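Long-range contacts in takeout-like protein 1 (Epiphyas postvittana, PDB 3E8W), which probably binds and carries hydrophobic ligands, as a Takeout relative of the juvenile hormone binding proteins, and here holds ubiquinone-8 in an internal tunnel: residues 40-45 with 195-200; 91-96 with 116-121. All blocks are in the same frame, centred on the assembly; numbering follows the deposited sequence.

Contact 1 (40-45 with 195-200) and contact 2 (91-96 with 116-121) both reach the same antiparallel sheet, with centres about 12 Å apart. Along the chain, contact 2 falls between the two halves of contact 1. Contact 1 sets the edge strand 42-51 against the long helix 182-211. Contact 2 pairs strand 82-100 with strand 113-133. Strand 54-77 lies between 42-51 and 82-100 in the sheet. The contacts also touch directly, through Leu44 CD1 and Val93 CG1 at 4.0 Å. Both reach the ubiquinone-8 chain. Together they give helix and sheet walls to the long apolar tunnel expected of this family.

Contact 1: residues 40-45 with 195-200; sequences DVLDLD and EAAAKK. With UQ8 (Ubiquinone-8), chain B.
Leu44 packs against Ala196 and Ala197, and Leu42 against Ala197, where the long helix 182-211 crosses the start of strand 42-51. This is helix-on-sheet packing in the fold of the JHBP family, a long helix wrapped in a strongly curved antiparallel sheet. The axes of strand 42-44 and helix 195-200 pass 8.6 Å apart at 117°.

The apolar part is small and close. Ala197 CB meets both leucines through one methyl of each: CD2 of Leu44 at 3.7 Å and CD2 of Leu42 at 3.8 Å. Leu44 CD2 also lies over the helix backbone, 3.4 Å from Ala197 CA. The short alanine side chains let the strand come this near. Ala197 also faces the ligand, its CB 3.9 Å from C26 of ubiquinone-8.

The polar part lies toward solvent, where Asp43 and Asp45 are exposed. The chain of Lys200 is extended, with CG anti to the backbone N (chi1 -152°), and this carries NZ to the strand. There NZ hydrogen-bonds to the backbone O of Asp43, though the modelled distance is doubtfully short. The carboxylate of Asp43 turns to Lys62 instead. A water bridges Asp45 N and Ala196 O. Lys200 NZ also forms a salt bridge with Asp45 OD1 at 3.2 Å, approaching from above the carboxylate plane.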
loop_
_atom_site.group_PDB
_atom_site.type_symbol
_atom_site.label_atom_id
_atom_site.label_comp_id
_atom_site.label_asym_id
_atom_site.label_seq_id
_atom_site.Cartn_x
_atom_site.Cartn_y
_atom_site.Cartn_z
ATOM N N ASP A 40 5.791 -7.678 -2.467
ATOM C CA ASP A 40 6.436 -6.991 -3.573
ATOM C C ASP A 40 7.099 -8.070 -4.462
ATOM O O ASP A 40 8.172 -8.593 -4.099
ATOM C CB ASP A 40 7.448 -5.946 -3.057
ATOM C CG ASP A 40 7.935 -5.002 -4.148
ATOM O OD1 ASP A 40 7.484 -5.114 -5.309
ATOM O OD2 ASP A 40 8.786 -4.140 -3.848
ATOM N N VAL A 41 6.469 -8.441 -5.589
ATOM C CA VAL A 41 5.198 -7.857 -6.082
ATOM C C VAL A 41 3.974 -8.341 -5.292
ATOM O O VAL A 41 3.842 -9.540 -5.027
ATOM C CB VAL A 41 4.954 -8.175 -7.580
ATOM C CG1 VAL A 41 3.641 -7.505 -8.081
ATOM C CG2 VAL A 41 6.162 -7.764 -8.435
ATOM N N LEU A 42 3.103 -7.388 -4.920
ATOM C CA LEU A 42 1.849 -7.669 -4.196
ATOM C C LEU A 42 0.668 -7.945 -5.145
ATOM O O LEU A 42 0.315 -7.101 -5.971
ATOM C CB LEU A 42 1.463 -6.506 -3.274
ATOM C CG LEU A 42 0.131 -6.679 -2.515
ATOM C CD1 LEU A 42 0.307 -7.721 -1.399
ATOM C CD2 LEU A 42 -0.443 -5.324 -1.987
ATOM N N ASP A 43 0.056 -9.125 -5.008
ATOM C CA ASP A 43 -1.197 -9.425 -5.699
ATOM C C ASP A 43 -2.357 -8.740 -4.998
ATOM O O ASP A 43 -2.690 -9.070 -3.883
ATOM C CB ASP A 43 -1.464 -10.924 -5.763
ATOM C CG ASP A 43 -0.585 -11.638 -6.779
ATOM O OD1 ASP A 43 -0.461 -11.188 -7.944
ATOM O OD2 ASP A 43 -0.029 -12.684 -6.404
ATOM N N LEU A 44 -2.950 -7.771 -5.672
ATOM C CA LEU A 44 -4.143 -7.137 -5.200
ATOM C C LEU A 44 -5.351 -7.998 -5.618
ATOM O O LEU A 44 -5.405 -8.545 -6.721
ATOM C CB LEU A 44 -4.253 -5.746 -5.817
ATOM C CG LEU A 44 -3.116 -4.759 -5.583
ATOM C CD1 LEU A 44 -3.261 -3.562 -6.512
ATOM C CD2 LEU A 44 -3.101 -4.304 -4.129
ATOM N N ASP A 45 -6.327 -8.117 -4.734
ATOM C CA ASP A 45 -7.565 -8.817 -5.081
ATOM C C ASP A 45 -8.416 -7.983 -6.039
ATOM O O ASP A 45 -8.252 -6.762 -6.149
ATOM C CB ASP A 45 -8.344 -9.204 -3.815
ATOM C CG ASP A 45 -7.694 -10.368 -3.064
ATOM O OD1 ASP A 45 -6.733 -10.985 -3.576
ATOM O OD2 ASP A 45 -8.158 -10.687 -1.971
ATOM N N GLU A 195 -6.454 1.240 -0.637
ATOM C CA GLU A 195 -7.189 0.356 0.248
ATOM C C GLU A 195 -7.112 -1.084 -0.194
ATOM O O GLU A 195 -7.041 -1.974 0.639
ATOM C CB GLU A 195 -8.627 0.804 0.364
ATOM C CG GLU A 195 -8.787 2.022 1.288
ATOM C CD GLU A 195 -10.241 2.359 1.572
ATOM O OE1 GLU A 195 -11.108 1.865 0.811
ATOM O OE2 GLU A 195 -10.506 3.122 2.540
ATOM N N ALA A 196 -7.098 -1.315 -1.500
ATOM C CA ALA A 196 -6.848 -2.654 -2.023
ATOM C C ALA A 196 -5.512 -3.204 -1.517
ATOM O O ALA A 196 -5.459 -4.350 -1.103
ATOM C CB ALA A 196 -6.908 -2.686 -3.584
ATOM N N ALA A 197 -4.449 -2.400 -1.554
ATOM C CA ALA A 197 -3.133 -2.814 -1.028
ATOM C C ALA A 197 -3.096 -2.843 0.498
ATOM O O ALA A 197 -2.647 -3.830 1.100
ATOM C CB ALA A 197 -2.005 -1.894 -1.560
ATOM N N ALA A 198 -3.560 -1.768 1.124
ATOM C CA ALA A 198 -3.478 -1.645 2.576
ATOM C C ALA A 198 -4.155 -2.794 3.333
ATOM O O ALA A 198 -3.575 -3.331 4.267
ATOM C CB ALA A 198 -4.024 -0.290 3.028
ATOM N N LYS A 199 -5.360 -3.200 2.947
ATOM C CA LYS A 199 -6.020 -4.313 3.678
ATOM C C LYS A 199 -5.211 -5.619 3.597
ATOM O O LYS A 199 -5.082 -6.342 4.587
ATOM C CB LYS A 199 -7.472 -4.527 3.228
ATOM C CG LYS A 199 -7.670 -5.258 1.877
ATOM C CD LYS A 199 -9.186 -5.447 1.524
ATOM C CE LYS A 199 -9.791 -4.158 0.931
ATOM N NZ LYS A 199 -11.285 -4.172 0.630
ATOM N N LYS A 200 -4.623 -5.903 2.436
ATOM C CA LYS A 200 -3.817 -7.125 2.268
ATOM C C LYS A 200 -2.490 -7.044 3.053
ATOM O O LYS A 200 -2.113 -7.987 3.763
ATOM C CB LYS A 200 -3.582 -7.405 0.783
ATOM C CG LYS A 200 -3.391 -8.855 0.466
ATOM C CD LYS A 200 -3.700 -9.132 -0.984
ATOM C CE LYS A 200 -3.222 -10.528 -1.388
ATOM N NZ LYS A 200 -3.659 -10.932 -2.755
HETATM C C45 UQ8 B . -7.702 4.091 -15.409
HETATM C C44 UQ8 B . -8.597 5.342 -15.438
HETATM C C46 UQ8 B . -8.796 5.832 -16.881
HETATM C C43 UQ8 B . -8.085 6.477 -14.529
HETATM C C42 UQ8 B . -7.081 5.954 -13.495
HETATM C C41 UQ8 B . -7.818 5.280 -12.357
HETATM C C39 UQ8 B . -6.910 4.975 -11.193
HETATM C C40 UQ8 B . -6.650 3.497 -10.905
HETATM C C38 UQ8 B . -6.356 6.008 -10.424
HETATM C C37 UQ8 B . -5.521 5.864 -9.304
HETATM C C36 UQ8 B . -4.334 6.846 -9.294
HETATM C C34 UQ8 B . -3.504 6.858 -7.983
HETATM C C35 UQ8 B . -2.866 8.034 -7.635
HETATM C C33 UQ8 B . -3.340 5.751 -7.151
HETATM C C32 UQ8 B . -2.601 5.753 -5.958
HETATM C C31 UQ8 B . -2.251 4.340 -5.453
HETATM C C29 UQ8 B . -1.648 4.340 -4.040
HETATM C C30 UQ8 B . -1.902 5.558 -3.147
HETATM C C28 UQ8 B . -0.899 3.240 -3.579
HETATM C C27 UQ8 B . -0.279 3.060 -2.333
HETATM C C26 UQ8 B . -0.394 1.622 -1.748
HETATM C C24 UQ8 B . 0.520 1.407 -0.522
HETATM C C25 UQ8 B . 2.023 1.548 -0.729
HETATM C C23 UQ8 B . 0.008 1.087 0.753
HETATM C C22 UQ8 B . 0.713 0.860 1.950
HETATM C C21 UQ8 B . -0.123 0.089 2.994
HETATM C C19 UQ8 B . 0.561 -0.152 4.368
HETATM C C20 UQ8 B . -0.212 -1.152 5.258
HETATM C C18 UQ8 B . 1.995 -0.653 4.189
HETATM C C17 UQ8 B . 2.723 -0.831 5.520
HETATM C C16 UQ8 B . 4.149 -1.309 5.251
HETATM C C14 UQ8 B . 4.956 -1.418 6.539
HETATM C C15 UQ8 B . 5.280 -0.170 7.359
HETATM C C13 UQ8 B . 5.384 -2.679 6.930
HETATM C C12 UQ8 B . 6.132 -3.024 8.053
HETATM C C11 UQ8 B . 6.921 -4.308 7.771
HETATM C C9 UQ8 B . 7.958 -4.623 8.851
HETATM C C10 UQ8 B . 8.582 -3.339 9.398
HETATM C C8 UQ8 B . 7.343 -5.496 9.959
HETATM C C7 UQ8 B . 6.734 -4.662 11.100
HETATM C C6 UQ8 B . 7.564 -4.629 12.405
HETATM C C1 UQ8 B . 8.912 -5.011 12.461
HETATM C C1M UQ8 B . 9.582 -5.462 11.337
HETATM C C2 UQ8 B . 9.631 -4.966 13.648
HETATM O O2 UQ8 B . 10.809 -5.316 13.652
HETATM C C3 UQ8 B . 9.034 -4.533 14.825
HETATM O O3 UQ8 B . 9.755 -4.484 15.984
HETATM C C3M UQ8 B . 10.536 -3.270 15.983
HETATM C C4 UQ8 B . 7.699 -4.145 14.813
HETATM O O4 UQ8 B . 7.118 -3.716 15.971
HETATM C C4M UQ8 B . 7.067 -4.762 16.961
HETATM C C5 UQ8 B . 6.981 -4.192 13.612
HETATM O O5 UQ8 B . 5.802 -3.841 13.620
HETATM O O HOH W 1 -6.713 -6.456 -2.250
#

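Contact 2: residues 91-96 with 116-121; sequences ATVKGH and LKLKNI. With UQ8 (Ubiquinone-8), chain B.
Ala91 and Val93 pair with Leu118 and Leu116 in an antiparallel beta ladder. It joins strand 82-100 to strand 113-133 in the curled sheet that forms one wall around the ligand.

Four backbone hydrogen bonds hold the ladder. Ala91 and Leu118 form one hydrogen-bonded pair, and Val93 and Leu116 the other. The straighter bond of the first pair runs from Leu118 N to Ala91 O (2.7 Å, 169° at the hydrogen). Leu116 N gives a similar bond to Val93 O at 2.8 Å. Between the two hydrogen-bonded pairs, Thr92 and Lys117 form a non-hydrogen-bonded pair. Here Thr92 CA makes a CA-H...O contact with Leu116 O at 3.1 Å.

The apolar side chains of Ala91, Val93, Leu116 and Leu118 share the inner face. Val93 CG2 meets Leu118 CD1 at 4.0 Å. With CG anti to the carbonyl carbon (chi1 -62°), the Leu118 side chain is directed to ubiquinone-8, and CD1 and CD2 both touch it. CD1 is 3.7 Å from C31 and C32, and CD2 is 3.5 Å from C35. Leu116 CD1 touches the same chain at C37, 3.6 Å away. An alanine in place of Leu118 would probably open a gap beside the ligand chain and leave Val93 CG2 without its methyl partner.

Thr92 and Lys117 lie on the other face, where Lys117 NZ hydrogen-bonds to Gln157. The two faces thus differ in chemistry. The inner one meets the isoprenoid tail with carbon alone, so shape and apolar contact, not hydrogen bonds, hold the ligand here.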
loop_
_atom_site.group_PDB
_atom_site.type_symbol
_atom_site.label_atom_id
_atom_site.label_comp_id
_atom_site.label_asym_id
_atom_site.label_seq_id
_atom_site.Cartn_x
_atom_site.Cartn_y
_atom_site.Cartn_z
ATOM N N ALA A 91 5.974 3.465 -6.662
ATOM C CA ALA A 91 5.194 2.263 -6.887
ATOM C C ALA A 91 4.651 2.206 -8.314
ATOM O O ALA A 91 4.378 3.228 -8.934
ATOM C CB ALA A 91 4.072 2.206 -5.911
ATOM N N THR A 92 4.525 0.984 -8.825
ATOM C CA THR A 92 3.836 0.699 -10.080
ATOM C C THR A 92 2.613 -0.176 -9.771
ATOM O O THR A 92 2.759 -1.226 -9.136
ATOM C CB THR A 92 4.769 -0.012 -11.065
ATOM O OG1 THR A 92 5.983 0.740 -11.171
ATOM C CG2 THR A 92 4.146 -0.100 -12.443
ATOM N N VAL A 93 1.419 0.292 -10.163
ATOM C CA VAL A 93 0.200 -0.516 -10.140
ATOM C C VAL A 93 -0.148 -0.997 -11.573
ATOM O O VAL A 93 -0.254 -0.205 -12.525
ATOM C CB VAL A 93 -1.018 0.238 -9.542
ATOM C CG1 VAL A 93 -2.063 -0.762 -9.028
ATOM C CG2 VAL A 93 -0.595 1.200 -8.416
ATOM N N LYS A 94 -0.336 -2.303 -11.709
ATOM C CA LYS A 94 -0.566 -2.935 -12.996
ATOM C C LYS A 94 -1.815 -3.816 -12.955
ATOM O O LYS A 94 -2.411 -4.050 -11.892
ATOM C CB LYS A 94 0.652 -3.789 -13.389
ATOM C CG LYS A 94 1.850 -3.009 -13.878
ATOM C CD LYS A 94 3.131 -3.871 -13.835
ATOM C CE LYS A 94 4.294 -3.200 -14.601
ATOM N NZ LYS A 94 5.678 -3.836 -14.461
ATOM N N GLY A 95 -2.208 -4.289 -14.134
ATOM C CA GLY A 95 -3.293 -5.254 -14.255
ATOM C C GLY A 95 -4.265 -5.006 -15.386
ATOM O O GLY A 95 -4.095 -4.096 -16.202
ATOM N N HIS A 96 -5.287 -5.854 -15.426
ATOM C CA HIS A 96 -6.308 -5.789 -16.448
ATOM C C HIS A 96 -7.398 -4.858 -15.944
ATOM O O HIS A 96 -8.146 -5.221 -15.047
ATOM C CB HIS A 96 -6.862 -7.181 -16.729
ATOM C CG HIS A 96 -7.874 -7.205 -17.828
ATOM N ND1 HIS A 96 -7.630 -6.658 -19.068
ATOM C CD2 HIS A 96 -9.130 -7.703 -17.877
ATOM C CE1 HIS A 96 -8.696 -6.815 -19.833
ATOM N NE2 HIS A 96 -9.621 -7.445 -19.134
ATOM N N LEU A 116 0.303 2.183 -13.914
ATOM C CA LEU A 116 0.394 3.466 -13.200
ATOM C C LEU A 116 1.721 3.551 -12.477
ATOM O O LEU A 116 1.995 2.724 -11.630
ATOM C CB LEU A 116 -0.691 3.603 -12.121
ATOM C CG LEU A 116 -2.164 3.685 -12.478
ATOM C CD1 LEU A 116 -3.000 4.037 -11.202
ATOM C CD2 LEU A 116 -2.358 4.694 -13.609
ATOM N N LYS A 117 2.527 4.562 -12.786
ATOM C CA LYS A 117 3.818 4.759 -12.132
ATOM C C LYS A 117 3.704 5.951 -11.226
ATOM O O LYS A 117 3.422 7.057 -11.686
ATOM C CB LYS A 117 4.913 4.975 -13.167
ATOM C CG LYS A 117 5.075 3.777 -14.085
ATOM C CD LYS A 117 6.290 3.911 -14.979
ATOM C CE LYS A 117 6.027 4.807 -16.193
ATOM N NZ LYS A 117 7.308 5.486 -16.628
ATOM N N LEU A 118 3.880 5.714 -9.928
ATOM C CA LEU A 118 3.690 6.748 -8.906
ATOM C C LEU A 118 5.040 7.053 -8.266
ATOM O O LEU A 118 5.715 6.151 -7.756
ATOM C CB LEU A 118 2.658 6.299 -7.877
ATOM C CG LEU A 118 1.281 6.066 -8.534
ATOM C CD1 LEU A 118 0.498 5.014 -7.804
ATOM C CD2 LEU A 118 0.464 7.353 -8.649
ATOM N N LYS A 119 5.438 8.319 -8.330
ATOM C CA LYS A 119 6.741 8.742 -7.908
ATOM C C LYS A 119 6.627 9.570 -6.629
ATOM O O LYS A 119 5.872 10.553 -6.576
ATOM C CB LYS A 119 7.422 9.528 -9.045
ATOM C CG LYS A 119 8.719 10.162 -8.620
ATOM C CD LYS A 119 9.730 10.333 -9.763
ATOM C CE LYS A 119 11.079 10.875 -9.197
ATOM N NZ LYS A 119 12.207 10.955 -10.244
ATOM N N ASN A 120 7.392 9.153 -5.615
ATOM C CA ASN A 120 7.464 9.777 -4.306
ATOM C C ASN A 120 6.093 9.894 -3.666
ATOM O O ASN A 120 5.620 10.993 -3.303
ATOM C CB ASN A 120 8.172 11.119 -4.410
ATOM C CG ASN A 120 8.535 11.702 -3.066
ATOM O OD1 ASN A 120 8.912 10.986 -2.143
ATOM N ND2 ASN A 120 8.435 13.017 -2.950
ATOM N N ILE A 121 5.433 8.749 -3.541
ATOM C CA ILE A 121 4.211 8.707 -2.784
ATOM C C ILE A 121 4.593 8.621 -1.314
ATOM O O ILE A 121 5.415 7.810 -0.937
ATOM C CB ILE A 121 3.185 7.575 -3.222
ATOM C CG1 ILE A 121 2.173 7.336 -2.084
ATOM C CG2 ILE A 121 3.869 6.292 -3.625
ATOM C CD1 ILE A 121 0.874 6.668 -2.489
HETATM C C45 UQ8 B . -7.702 4.091 -15.409
HETATM C C44 UQ8 B . -8.597 5.342 -15.438
HETATM C C46 UQ8 B . -8.796 5.832 -16.881
HETATM C C43 UQ8 B . -8.085 6.477 -14.529
HETATM C C42 UQ8 B . -7.081 5.954 -13.495
HETATM C C41 UQ8 B . -7.818 5.280 -12.357
HETATM C C39 UQ8 B . -6.910 4.975 -11.193
HETATM C C40 UQ8 B . -6.650 3.497 -10.905
HETATM C C38 UQ8 B . -6.356 6.008 -10.424
HETATM C C37 UQ8 B . -5.521 5.864 -9.304
HETATM C C36 UQ8 B . -4.334 6.846 -9.294
HETATM C C34 UQ8 B . -3.504 6.858 -7.983
HETATM C C35 UQ8 B . -2.866 8.034 -7.635
HETATM C C33 UQ8 B . -3.340 5.751 -7.151
HETATM C C32 UQ8 B . -2.601 5.753 -5.958
HETATM C C31 UQ8 B . -2.251 4.340 -5.453
HETATM C C29 UQ8 B . -1.648 4.340 -4.040
HETATM C C30 UQ8 B . -1.902 5.558 -3.147
HETATM C C28 UQ8 B . -0.899 3.240 -3.579
HETATM C C27 UQ8 B . -0.279 3.060 -2.333
HETATM C C26 UQ8 B . -0.394 1.622 -1.748
HETATM C C24 UQ8 B . 0.520 1.407 -0.522
HETATM C C25 UQ8 B . 2.023 1.548 -0.729
HETATM C C23 UQ8 B . 0.008 1.087 0.753
HETATM C C22 UQ8 B . 0.713 0.860 1.950
HETATM C C21 UQ8 B . -0.123 0.089 2.994
HETATM C C19 UQ8 B . 0.561 -0.152 4.368
HETATM C C20 UQ8 B . -0.212 -1.152 5.258
HETATM C C18 UQ8 B . 1.995 -0.653 4.189
HETATM C C17 UQ8 B . 2.723 -0.831 5.520
HETATM C C16 UQ8 B . 4.149 -1.309 5.251
HETATM C C14 UQ8 B . 4.956 -1.418 6.539
HETATM C C15 UQ8 B . 5.280 -0.170 7.359
HETATM C C13 UQ8 B . 5.384 -2.679 6.930
HETATM C C12 UQ8 B . 6.132 -3.024 8.053
HETATM C C11 UQ8 B . 6.921 -4.308 7.771
HETATM C C9 UQ8 B . 7.958 -4.623 8.851
HETATM C C10 UQ8 B . 8.582 -3.339 9.398
HETATM C C8 UQ8 B . 7.343 -5.496 9.959
HETATM C C7 UQ8 B . 6.734 -4.662 11.100
HETATM C C6 UQ8 B . 7.564 -4.629 12.405
HETATM C C1 UQ8 B . 8.912 -5.011 12.461
HETATM C C1M UQ8 B . 9.582 -5.462 11.337
HETATM C C2 UQ8 B . 9.631 -4.966 13.648
HETATM O O2 UQ8 B . 10.809 -5.316 13.652
HETATM C C3 UQ8 B . 9.034 -4.533 14.825
HETATM O O3 UQ8 B . 9.755 -4.484 15.984
HETATM C C3M UQ8 B . 10.536 -3.270 15.983
HETATM C C4 UQ8 B . 7.699 -4.145 14.813
HETATM O O4 UQ8 B . 7.118 -3.716 15.971
HETATM C C4M UQ8 B . 7.067 -4.762 16.961
HETATM C C5 UQ8 B . 6.981 -4.192 13.612
HETATM O O5 UQ8 B . 5.802 -3.841 13.620
#